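Local coordinates for protein halogenase (Chondromyces crocatus, PDB 3E1T) that binds flavin-adenine dinucleotide and probably uses the reduced flavin to chlorinate a precursor in the biosynthesis of chondrochloren, at residues D9-G14 / L157-R162; F187-L192 / K284-C289; D217-Y222 / G233-R238. All blocks are in the same frame, centred on the assembly; numbering follows the deposited sequence.

Contact 1: residues D9-G14 / L157-R162; sequences DLIVIG and LMAHAR. With FAD (flavin-adenine dinucleotide), chain C.
Ile11 meets Ala159 and Ala161 where strand 10-13 crosses the end of strand 156-161, the segments' directions 124° apart. Its CB carries the ethyl branch beside the backbone N and anti to the carbonyl carbon (chi1 -61°), which turns that branch toward the other strand. CG1 comes first, lying 3.8 Å from Ala161 CB. At the tip, CD1 settles between the two alanines, 3.7 Å from Ala161 CB and 4.0 Å from Ala159 CB, and it also touches the intervening backbone at the carbonyl carbon of His160. Small methyls suit these places because the strands pack through side chains rather than pair, and the longer isoleucine branch spans the distance between the strands, whose axes come no closer than 6.4 Å. The Ala161 methyl further rests on the backbone of Asp9, whose carboxylate is turned away to a salt bridge with Arg32.

Strand 10-13 hydrogen-bonds instead to Phe163 and Leu34, so it belongs to the parallel sheet, while 156-161 belongs to the neighbouring mixed sheet. Just past strand 10-13, Gly14 CA lies 3.3 Å from FAD O4B, and Ile13 CG2 is 3.6 Å from adenine N1A. Such a first strand running into a glycine-rich turn against the dinucleotide is typical of the Rossmann-type FAD-binding fold.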
loop_
_atom_site.group_PDB
_atom_site.type_symbol
_atom_site.label_atom_id
_atom_site.label_comp_id
_atom_site.label_asym_id
_atom_site.label_seq_id
_atom_site.Cartn_x
_atom_site.Cartn_y
_atom_site.Cartn_z
ATOM N N ASP A 9 -15.367 -0.657 -22.983
ATOM C CA ASP A 9 -15.322 -1.986 -22.383
ATOM C C ASP A 9 -15.130 -1.826 -20.863
ATOM O O ASP A 9 -15.670 -2.603 -20.083
ATOM C CB ASP A 9 -14.225 -2.864 -23.003
ATOM C CG ASP A 9 -14.430 -3.115 -24.503
ATOM O OD1 ASP A 9 -13.558 -2.681 -25.287
ATOM O OD2 ASP A 9 -15.435 -3.759 -24.894
ATOM N N LEU A 10 -14.402 -0.779 -20.461
ATOM C CA LEU A 10 -14.009 -0.573 -19.059
ATOM C C LEU A 10 -13.878 0.900 -18.741
ATOM O O LEU A 10 -13.270 1.644 -19.503
ATOM C CB LEU A 10 -12.659 -1.261 -18.785
ATOM C CG LEU A 10 -11.885 -1.003 -17.480
ATOM C CD1 LEU A 10 -12.669 -1.543 -16.280
ATOM C CD2 LEU A 10 -10.494 -1.649 -17.543
ATOM N N ILE A 11 -14.437 1.309 -17.604
ATOM C CA ILE A 11 -14.162 2.633 -17.049
ATOM C C ILE A 11 -13.406 2.481 -15.734
ATOM O O ILE A 11 -13.882 1.809 -14.811
ATOM C CB ILE A 11 -15.445 3.450 -16.801
ATOM C CG1 ILE A 11 -16.190 3.682 -18.128
ATOM C CG2 ILE A 11 -15.095 4.792 -16.136
ATOM C CD1 ILE A 11 -17.682 3.940 -17.979
ATOM N N VAL A 12 -12.235 3.116 -15.666
ATOM C CA VAL A 12 -11.428 3.141 -14.458
ATOM C C VAL A 12 -11.518 4.514 -13.804
ATOM O O VAL A 12 -11.338 5.541 -14.464
ATOM C CB VAL A 12 -9.962 2.752 -14.760
ATOM C CG1 VAL A 12 -9.100 2.851 -13.508
ATOM C CG2 VAL A 12 -9.920 1.337 -15.303
ATOM N N ILE A 13 -11.835 4.508 -12.513
ATOM C CA ILE A 13 -11.933 5.709 -11.708
ATOM C C ILE A 13 -10.649 5.922 -10.899
ATOM O O ILE A 13 -10.443 5.285 -9.845
ATOM C CB ILE A 13 -13.105 5.609 -10.699
ATOM C CG1 ILE A 13 -14.360 4.998 -11.356
ATOM C CG2 ILE A 13 -13.320 6.964 -10.024
ATOM C CD1 ILE A 13 -15.525 4.745 -10.402
ATOM N N GLY A 14 -9.804 6.828 -11.373
ATOM C CA GLY A 14 -8.570 7.205 -10.675
ATOM C C GLY A 14 -7.358 6.788 -11.480
ATOM O O GLY A 14 -7.340 5.700 -12.036
ATOM N N LEU A 157 -21.673 14.848 -16.804
ATOM C CA LEU A 157 -21.906 13.911 -17.913
ATOM C C LEU A 157 -22.008 12.447 -17.478
ATOM O O LEU A 157 -21.925 12.132 -16.288
ATOM C CB LEU A 157 -20.807 14.050 -18.966
ATOM C CG LEU A 157 -20.709 15.320 -19.811
ATOM C CD1 LEU A 157 -19.681 15.098 -20.912
ATOM C CD2 LEU A 157 -22.064 15.714 -20.405
ATOM N N MET A 158 -22.172 11.555 -18.455
ATOM C CA MET A 158 -22.225 10.122 -18.191
ATOM C C MET A 158 -21.467 9.289 -19.220
ATOM O O MET A 158 -21.265 9.720 -20.360
ATOM C CB MET A 158 -23.675 9.645 -18.100
ATOM C CG MET A 158 -24.393 10.128 -16.855
ATOM S SD MET A 158 -26.133 9.698 -16.824
ATOM C CE MET A 158 -26.810 10.763 -18.111
ATOM N N ALA A 159 -21.046 8.097 -18.798
ATOM C CA ALA A 159 -20.397 7.130 -19.679
ATOM C C ALA A 159 -20.749 5.713 -19.237
ATOM O O ALA A 159 -21.028 5.481 -18.067
ATOM C CB ALA A 159 -18.883 7.339 -19.686
ATOM N N HIS A 160 -20.736 4.771 -20.177
ATOM C CA HIS A 160 -21.180 3.403 -19.903
ATOM C C HIS A 160 -20.129 2.387 -20.318
ATOM O O HIS A 160 -19.341 2.652 -21.215
ATOM C CB HIS A 160 -22.506 3.099 -20.615
ATOM C CG HIS A 160 -23.557 4.149 -20.425
ATOM N ND1 HIS A 160 -24.380 4.571 -21.448
ATOM C CD2 HIS A 160 -23.916 4.871 -19.334
ATOM C CE1 HIS A 160 -25.200 5.503 -20.995
ATOM N NE2 HIS A 160 -24.935 5.707 -19.717
ATOM N N ALA A 161 -20.125 1.225 -19.661
ATOM C CA ALA A 161 -19.165 0.164 -19.949
ATOM C C ALA A 161 -19.635 -1.146 -19.360
ATOM O O ALA A 161 -20.510 -1.161 -18.496
ATOM C CB ALA A 161 -17.783 0.524 -19.396
ATOM N N ARG A 162 -19.057 -2.248 -19.823
ATOM C CA ARG A 162 -19.353 -3.557 -19.247
ATOM C C ARG A 162 -18.769 -3.714 -17.818
ATOM O O ARG A 162 -19.338 -4.428 -16.983
ATOM C CB ARG A 162 -18.858 -4.674 -20.176
ATOM C CG ARG A 162 -19.332 -6.072 -19.770
ATOM C CD ARG A 162 -18.750 -7.165 -20.649
ATOM N NE ARG A 162 -18.798 -8.472 -19.991
ATOM C CZ ARG A 162 -18.413 -9.622 -20.544
ATOM N NH1 ARG A 162 -17.958 -9.661 -21.792
ATOM N NH2 ARG A 162 -18.489 -10.750 -19.847
HETATM P PA FAD C . -3.977 6.500 -5.162
HETATM O O1A FAD C . -2.481 6.540 -5.331
HETATM O O2A FAD C . -4.495 7.191 -3.949
HETATM O O5B FAD C . -4.622 7.200 -6.467
HETATM C C5B FAD C . -6.028 7.272 -6.650
HETATM C C4B FAD C . -6.352 8.369 -7.668
HETATM O O4B FAD C . -7.749 8.550 -7.790
HETATM C C3B FAD C . -5.778 9.713 -7.231
HETATM O O3B FAD C . -4.973 10.201 -8.281
HETATM C C2B FAD C . -6.980 10.612 -7.030
HETATM O O2B FAD C . -6.715 11.894 -7.526
HETATM C C1B FAD C . -8.053 9.921 -7.851
HETATM N N9A FAD C . -9.437 10.114 -7.381
HETATM C C8A FAD C . -9.915 10.181 -6.097
HETATM N N7A FAD C . -11.258 10.341 -6.161
HETATM C C5A FAD C . -11.643 10.362 -7.460
HETATM C C6A FAD C . -12.883 10.509 -8.101
HETATM N N6A FAD C . -13.996 10.799 -7.415
HETATM N N1A FAD C . -12.929 10.484 -9.475
HETATM C C2A FAD C . -11.787 10.353 -10.222
HETATM N N3A FAD C . -10.574 10.222 -9.581
HETATM C C4A FAD C . -10.503 10.219 -8.231
HETATM N N1 FAD C . 3.054 2.541 -0.391
HETATM C C2 FAD C . 4.251 2.124 -0.902
HETATM O O2 FAD C . 4.235 1.350 -1.856
HETATM N N3 FAD C . 5.430 2.564 -0.325
HETATM C C4 FAD C . 5.410 3.438 0.757
HETATM O O4 FAD C . 6.458 3.850 1.259
HETATM C C4X FAD C . 4.192 3.849 1.282
HETATM N N5 FAD C . 4.130 4.717 2.356
HETATM C C5X FAD C . 2.904 5.118 2.850
HETATM C C6 FAD C . 2.828 5.987 3.944
HETATM C C7 FAD C . 1.577 6.386 4.439
HETATM C C7M FAD C . 1.514 7.135 5.740
HETATM C C8 FAD C . 0.400 5.913 3.848
HETATM C C8M FAD C . -0.957 6.150 4.471
HETATM C C9 FAD C . 0.483 5.057 2.754
HETATM C C9A FAD C . 1.726 4.652 2.252
HETATM N N10 FAD C . 1.778 3.806 1.161
HETATM C C10 FAD C . 3.004 3.396 0.681
HETATM C "C1'" FAD C . 0.508 3.390 0.439
HETATM C "C2'" FAD C . 0.270 4.121 -0.888
HETATM O "O2'" FAD C . 0.057 5.488 -0.597
HETATM C "C3'" FAD C . -0.967 3.565 -1.609
HETATM O "O3'" FAD C . -1.092 2.176 -1.395
HETATM C "C4'" FAD C . -0.968 3.752 -3.126
HETATM O "O4'" FAD C . -0.934 5.128 -3.431
HETATM C "C5'" FAD C . -2.239 3.134 -3.710
HETATM O "O5'" FAD C . -2.414 3.574 -5.029
HETATM P P FAD C . -3.876 3.680 -5.686
HETATM O O1P FAD C . -3.733 3.662 -7.193
HETATM O O2P FAD C . -4.739 2.543 -5.239
HETATM O O3P FAD C . -4.514 5.005 -5.088
#

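Contact 2: residues F187-L192 / K284-C289; sequences FQNVAL and KDYSYC
Ser287 packs its CB and OG against Phe187 CB at one end of a water-bridged, roughly antiparallel approach, in which strand 189-197 of the large mixed sheet faces the loop that follows strand 281-284. Farther along, Ala191 bonds through its backbone to Arg283 and touches the FAD, so the contact borders the flavin pocket.

Where the backbones separate, water takes over the hydrogen bonding. One water accepts from Tyr286 N at 2.9 Å and lies within donating distance of Phe187 O and Asn189 O. A second links Asp285 N with Asn189 O, although no direct cross-strand bond is clear.

The apolar part of the contact is Val190 against Lys284. Val190 CG1 lies 3.7 Å from Lys284 CG, the two side chains pointing the same way; lysine suits this outer place because its methylenes cover the valine while the bent end carries NZ off toward Asp285 in a long salt bridge. Asp285 also pairs with Arg238.

The hydroxyls find hydrogen-bond partners outside the two segments, in Val308 and Asp309. Ser287 OG bonds to Val308 O while resting 3.4 Å from Phe187 CB. A chi1 of 57° swings the Tyr286 ring back toward strand 189-197, bringing CE2 to 3.5 Å from Asn189 O, with the first water over the ring centre; its OH bonds to Asp309 and touches Asn189 CB at 3.1 Å.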
loop_
_atom_site.group_PDB
_atom_site.type_symbol
_atom_site.label_atom_id
_atom_site.label_comp_id
_atom_site.label_asym_id
_atom_site.label_seq_id
_atom_site.Cartn_x
_atom_site.Cartn_y
_atom_site.Cartn_z
ATOM N N PHE A 187 -3.833 -1.647 13.624
ATOM C CA PHE A 187 -3.101 -0.566 12.980
ATOM C C PHE A 187 -3.841 0.764 13.124
ATOM O O PHE A 187 -4.091 1.466 12.145
ATOM C CB PHE A 187 -2.833 -0.913 11.505
ATOM C CG PHE A 187 -2.042 -2.188 11.319
ATOM C CD1 PHE A 187 -0.668 -2.207 11.538
ATOM C CD2 PHE A 187 -2.675 -3.364 10.967
ATOM C CE1 PHE A 187 0.064 -3.381 11.387
ATOM C CE2 PHE A 187 -1.956 -4.540 10.797
ATOM C CZ PHE A 187 -0.568 -4.535 10.997
ATOM N N GLN A 188 -4.166 1.107 14.366
ATOM C CA GLN A 188 -4.899 2.326 14.688
ATOM C C GLN A 188 -3.891 3.451 14.889
ATOM O O GLN A 188 -3.677 3.935 16.010
ATOM C CB GLN A 188 -5.731 2.095 15.948
ATOM C CG GLN A 188 -6.926 3.017 16.110
ATOM C CD GLN A 188 -7.895 2.503 17.166
ATOM O OE1 GLN A 188 -8.469 1.417 17.023
ATOM N NE2 GLN A 188 -8.060 3.267 18.245
ATOM N N ASN A 189 -3.267 3.845 13.781
ATOM C CA ASN A 189 -2.134 4.751 13.790
ATOM C C ASN A 189 -2.432 5.967 12.924
ATOM O O ASN A 189 -3.319 5.922 12.063
ATOM C CB ASN A 189 -0.880 4.059 13.234
ATOM C CG ASN A 189 -0.628 2.679 13.829
ATOM O OD1 ASN A 189 -0.053 1.806 13.162
ATOM N ND2 ASN A 189 -1.024 2.478 15.082
ATOM N N VAL A 190 -1.696 7.049 13.170
ATOM C CA VAL A 190 -1.717 8.220 12.319
ATOM C C VAL A 190 -0.288 8.518 11.868
ATOM O O VAL A 190 0.654 8.421 12.662
ATOM C CB VAL A 190 -2.326 9.449 13.033
ATOM C CG1 VAL A 190 -3.758 9.160 13.447
ATOM C CG2 VAL A 190 -1.503 9.816 14.250
ATOM N N ALA A 191 -0.121 8.828 10.587
ATOM C CA ALA A 191 1.188 9.245 10.075
ATOM C C ALA A 191 1.228 10.765 9.926
ATOM O O ALA A 191 0.259 11.385 9.483
ATOM C CB ALA A 191 1.494 8.579 8.766
ATOM N N LEU A 192 2.352 11.352 10.315
ATOM C CA LEU A 192 2.572 12.791 10.226
ATOM C C LEU A 192 3.880 12.959 9.484
ATOM O O LEU A 192 4.908 12.486 9.960
ATOM C CB LEU A 192 2.686 13.380 11.631
ATOM C CG LEU A 192 2.884 14.891 11.767
ATOM C CD1 LEU A 192 1.667 15.658 11.236
ATOM C CD2 LEU A 192 3.116 15.230 13.220
ATOM N N LYS A 284 -4.760 9.276 8.589
ATOM C CA LYS A 284 -5.372 8.667 9.746
ATOM C C LYS A 284 -6.344 7.618 9.235
ATOM O O LYS A 284 -6.766 7.684 8.079
ATOM C CB LYS A 284 -6.093 9.778 10.510
ATOM C CG LYS A 284 -6.968 9.389 11.667
ATOM C CD LYS A 284 -7.313 10.624 12.493
ATOM C CE LYS A 284 -7.932 11.738 11.634
ATOM N NZ LYS A 284 -9.337 11.451 11.191
ATOM N N ASP A 285 -6.690 6.645 10.075
ATOM C CA ASP A 285 -7.699 5.649 9.723
ATOM C C ASP A 285 -7.413 5.064 8.337
ATOM O O ASP A 285 -8.327 4.904 7.525
ATOM C CB ASP A 285 -9.122 6.276 9.769
ATOM C CG ASP A 285 -9.530 6.710 11.167
ATOM O OD1 ASP A 285 -9.295 5.943 12.119
ATOM O OD2 ASP A 285 -10.087 7.825 11.321
ATOM N N TYR A 286 -6.138 4.753 8.073
ATOM C CA TYR A 286 -5.722 4.211 6.788
ATOM C C TYR A 286 -5.735 2.690 6.709
ATOM O O TYR A 286 -5.598 2.140 5.609
ATOM C CB TYR A 286 -4.324 4.729 6.410
ATOM C CG TYR A 286 -3.230 4.436 7.437
ATOM C CD1 TYR A 286 -2.812 3.125 7.706
ATOM C CD2 TYR A 286 -2.603 5.477 8.119
ATOM C CE1 TYR A 286 -1.795 2.864 8.653
ATOM C CE2 TYR A 286 -1.586 5.230 9.057
ATOM C CZ TYR A 286 -1.193 3.932 9.320
ATOM O OH TYR A 286 -0.176 3.707 10.231
ATOM N N SER A 287 -5.887 1.999 7.838
ATOM C CA SER A 287 -5.838 0.522 7.809
ATOM C C SER A 287 -7.237 -0.094 7.804
ATOM O O SER A 287 -7.992 0.102 8.738
ATOM C CB SER A 287 -5.037 -0.048 8.978
ATOM O OG SER A 287 -4.813 -1.450 8.779
ATOM N N TYR A 288 -7.568 -0.833 6.751
ATOM C CA TYR A 288 -8.943 -1.333 6.562
ATOM C C TYR A 288 -8.983 -2.378 5.469
ATOM O O TYR A 288 -8.039 -2.517 4.697
ATOM C CB TYR A 288 -9.916 -0.187 6.204
ATOM C CG TYR A 288 -9.439 0.657 5.053
ATOM C CD1 TYR A 288 -9.512 0.188 3.748
ATOM C CD2 TYR A 288 -8.888 1.928 5.275
ATOM C CE1 TYR A 288 -9.049 0.951 2.681
ATOM C CE2 TYR A 288 -8.423 2.700 4.209
ATOM C CZ TYR A 288 -8.503 2.192 2.916
ATOM O OH TYR A 288 -8.035 2.929 1.855
ATOM N N CYS A 289 -10.091 -3.102 5.413
ATOM C CA CYS A 289 -10.357 -4.037 4.337
ATOM C C CYS A 289 -11.851 -3.960 4.057
ATOM O O CYS A 289 -12.648 -3.702 4.956
ATOM C CB CYS A 289 -9.942 -5.457 4.725
ATOM S SG CYS A 289 -9.976 -6.692 3.381
HETATM O O HOH W 1 -4.989 3.777 10.549
HETATM O O HOH W 2 -5.818 5.693 12.433
#

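Contact 3: residues D217-Y222 / G233-R238; sequences DGWFWY and GAVVSR
Three aromatic rings of strand 218-224 each offer a face to the neighbouring strand. The six-membered ring of Trp221 has Gly233 CA centred over it, 3.5 Å from the centroid, and at the ring edge, near its plane, is Val235 CG2. Glycine suits this place because its bare CA lets the indole lie flat on the backbone. Trp219 lies over the same side of the sheet, with Val235 CB 3.8 Å from the centroid of its five-membered ring. With Val235 CG1 anti to the backbone N (chi1 175°), CG2 falls beside that N and bridges the indoles, 3.7 Å from both Trp219 CZ2 and Trp221 CZ3; CG1 lies 3.5 Å from Trp219 NE1. Beyond the pair, Trp219 NE1 bonds to Tyr366 and Trp221 NE1 to Ser231. On the other side, the Phe220 ring takes the Ala234 methyl over one face and packs against helix 248-257.

Four backbone hydrogen bonds, from the Trp219-Val235 and Trp221-Gly233 pairs, set the register; Phe220 and Ala234 form the non-hydrogen-bonded pair between them. Val235 N to Trp219 O is short and nearly straight, 2.7 Å at 178°, whereas Gly233 N reaches Trp221 O at 3.2 Å from well off the carbonyl plane. A water accepts from Ser237 N and donates to Asp217 O. Ser237 is the N-cap of the next helix, its OG bonding to Ala240 N.

This is a classic antiparallel beta hairpin, and its Trp221 face borders the FAD pocket.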
loop_
_atom_site.group_PDB
_atom_site.type_symbol
_atom_site.label_atom_id
_atom_site.label_comp_id
_atom_site.label_asym_id
_atom_site.label_seq_id
_atom_site.Cartn_x
_atom_site.Cartn_y
_atom_site.Cartn_z
ATOM N N ASP A 217 7.159 6.605 21.080
ATOM C CA ASP A 217 5.763 6.902 20.717
ATOM C C ASP A 217 5.353 6.361 19.333
ATOM O O ASP A 217 4.262 6.671 18.835
ATOM C CB ASP A 217 5.495 8.409 20.813
ATOM C CG ASP A 217 5.293 8.890 22.254
ATOM O OD1 ASP A 217 5.330 8.071 23.189
ATOM O OD2 ASP A 217 5.065 10.096 22.444
ATOM N N GLY A 218 6.206 5.548 18.724
ATOM C CA GLY A 218 5.912 5.002 17.395
ATOM C C GLY A 218 7.159 4.757 16.598
ATOM O O GLY A 218 8.156 4.282 17.139
ATOM N N TRP A 219 7.115 5.077 15.311
ATOM C CA TRP A 219 8.275 4.872 14.454
ATOM C C TRP A 219 8.334 5.868 13.309
ATOM O O TRP A 219 7.323 6.457 12.936
ATOM C CB TRP A 219 8.358 3.419 13.936
ATOM C CG TRP A 219 7.214 2.991 13.044
ATOM C CD1 TRP A 219 5.994 2.530 13.444
ATOM C CD2 TRP A 219 7.203 2.957 11.607
ATOM N NE1 TRP A 219 5.218 2.223 12.346
ATOM C CE2 TRP A 219 5.932 2.481 11.209
ATOM C CE3 TRP A 219 8.133 3.304 10.622
ATOM C CZ2 TRP A 219 5.566 2.345 9.865
ATOM C CZ3 TRP A 219 7.776 3.161 9.282
ATOM C CH2 TRP A 219 6.500 2.683 8.917
ATOM N N PHE A 220 9.537 6.053 12.771
ATOM C CA PHE A 220 9.785 6.973 11.668
ATOM C C PHE A 220 10.133 6.212 10.400
ATOM O O PHE A 220 10.784 5.163 10.457
ATOM C CB PHE A 220 10.973 7.881 12.003
ATOM C CG PHE A 220 10.602 9.173 12.646
ATOM C CD1 PHE A 220 10.227 10.265 11.868
ATOM C CD2 PHE A 220 10.672 9.318 14.026
ATOM C CE1 PHE A 220 9.890 11.483 12.460
ATOM C CE2 PHE A 220 10.341 10.520 14.639
ATOM C CZ PHE A 220 9.956 11.615 13.858
ATOM N N TRP A 221 9.704 6.730 9.256
ATOM C CA TRP A 221 10.345 6.373 7.994
ATOM C C TRP A 221 11.225 7.522 7.520
ATOM O O TRP A 221 10.992 8.684 7.878
ATOM C CB TRP A 221 9.339 5.956 6.912
ATOM C CG TRP A 221 8.599 7.089 6.226
ATOM C CD1 TRP A 221 9.085 7.923 5.258
ATOM C CD2 TRP A 221 7.224 7.467 6.424
ATOM N NE1 TRP A 221 8.113 8.821 4.862
ATOM C CE2 TRP A 221 6.958 8.553 5.553
ATOM C CE3 TRP A 221 6.199 7.008 7.268
ATOM C CZ2 TRP A 221 5.709 9.179 5.493
ATOM C CZ3 TRP A 221 4.948 7.622 7.200
ATOM C CH2 TRP A 221 4.718 8.709 6.320
ATOM N N TYR A 222 12.227 7.185 6.712
ATOM C CA TYR A 222 13.247 8.130 6.235
ATOM C C TYR A 222 13.641 7.640 4.852
ATOM O O TYR A 222 14.414 6.698 4.719
ATOM C CB TYR A 222 14.466 8.124 7.165
ATOM C CG TYR A 222 15.527 9.189 6.875
ATOM C CD1 TYR A 222 15.480 10.428 7.508
ATOM C CD2 TYR A 222 16.591 8.942 6.000
ATOM C CE1 TYR A 222 16.450 11.407 7.270
ATOM C CE2 TYR A 222 17.590 9.930 5.753
ATOM C CZ TYR A 222 17.501 11.154 6.391
ATOM O OH TYR A 222 18.451 12.145 6.185
ATOM N N GLY A 233 8.545 10.690 7.959
ATOM C CA GLY A 233 7.236 10.566 8.580
ATOM C C GLY A 233 7.272 9.836 9.894
ATOM O O GLY A 233 8.007 8.851 10.039
ATOM N N ALA A 234 6.496 10.340 10.849
ATOM C CA ALA A 234 6.292 9.684 12.139
ATOM C C ALA A 234 4.933 8.985 12.122
ATOM O O ALA A 234 3.912 9.591 11.753
ATOM C CB ALA A 234 6.354 10.694 13.256
ATOM N N VAL A 235 4.949 7.697 12.455
ATOM C CA VAL A 235 3.738 6.890 12.561
ATOM C C VAL A 235 3.529 6.699 14.072
ATOM O O VAL A 235 4.320 6.017 14.734
ATOM C CB VAL A 235 3.882 5.527 11.836
ATOM C CG1 VAL A 235 2.656 4.654 12.051
ATOM C CG2 VAL A 235 4.157 5.727 10.314
ATOM N N VAL A 236 2.487 7.341 14.604
ATOM C CA VAL A 236 2.203 7.350 16.043
ATOM C C VAL A 236 0.755 6.875 16.306
ATOM O O VAL A 236 0.049 6.507 15.371
ATOM C CB VAL A 236 2.509 8.757 16.660
ATOM C CG1 VAL A 236 4.005 9.125 16.483
ATOM C CG2 VAL A 236 1.644 9.848 16.041
ATOM N N SER A 237 0.328 6.852 17.570
ATOM C CA SER A 237 -1.022 6.423 17.915
ATOM C C SER A 237 -2.075 7.420 17.442
ATOM O O SER A 237 -1.866 8.634 17.489
ATOM C CB SER A 237 -1.163 6.207 19.426
ATOM O OG SER A 237 -1.459 7.439 20.076
ATOM N N ARG A 238 -3.215 6.888 17.005
ATOM C CA ARG A 238 -4.394 7.691 16.686
ATOM C C ARG A 238 -4.753 8.653 17.824
ATOM O O ARG A 238 -5.189 9.775 17.579
ATOM C CB ARG A 238 -5.589 6.783 16.364
ATOM C CG ARG A 238 -6.739 7.515 15.680
ATOM C CD ARG A 238 -8.002 6.655 15.505
ATOM N NE ARG A 238 -8.919 7.296 14.560
ATOM C CZ ARG A 238 -9.801 8.239 14.886
ATOM N NH1 ARG A 238 -9.915 8.650 16.144
ATOM N NH2 ARG A 238 -10.577 8.774 13.954
HETATM O O HOH W 3 1.978 7.717 20.033
#

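From the N terminus, strand 10-13 enters the parallel dinucleotide-binding sheet, and contact 1 closes a loop of 142 residues when strand 156-161 returns beside it, joining that sheet to the small mixed one. The chain then moves to the large mixed sheet, where 187-192 opens contact 2. Before its partner 284-289 arrives, the hairpin of contact 3 forms and closes, so contact 3 is nested within contact 2. These two touch: strands 189-197 and 229-237 are neighbours, Leu192 N lies 2.8 Å from Ala234 O, and Arg238 NE makes a salt bridge to Asp285 OD1. Contact 1 stands apart, its centre about 30 Å from that of contact 2, with the extended FAD reaching between them.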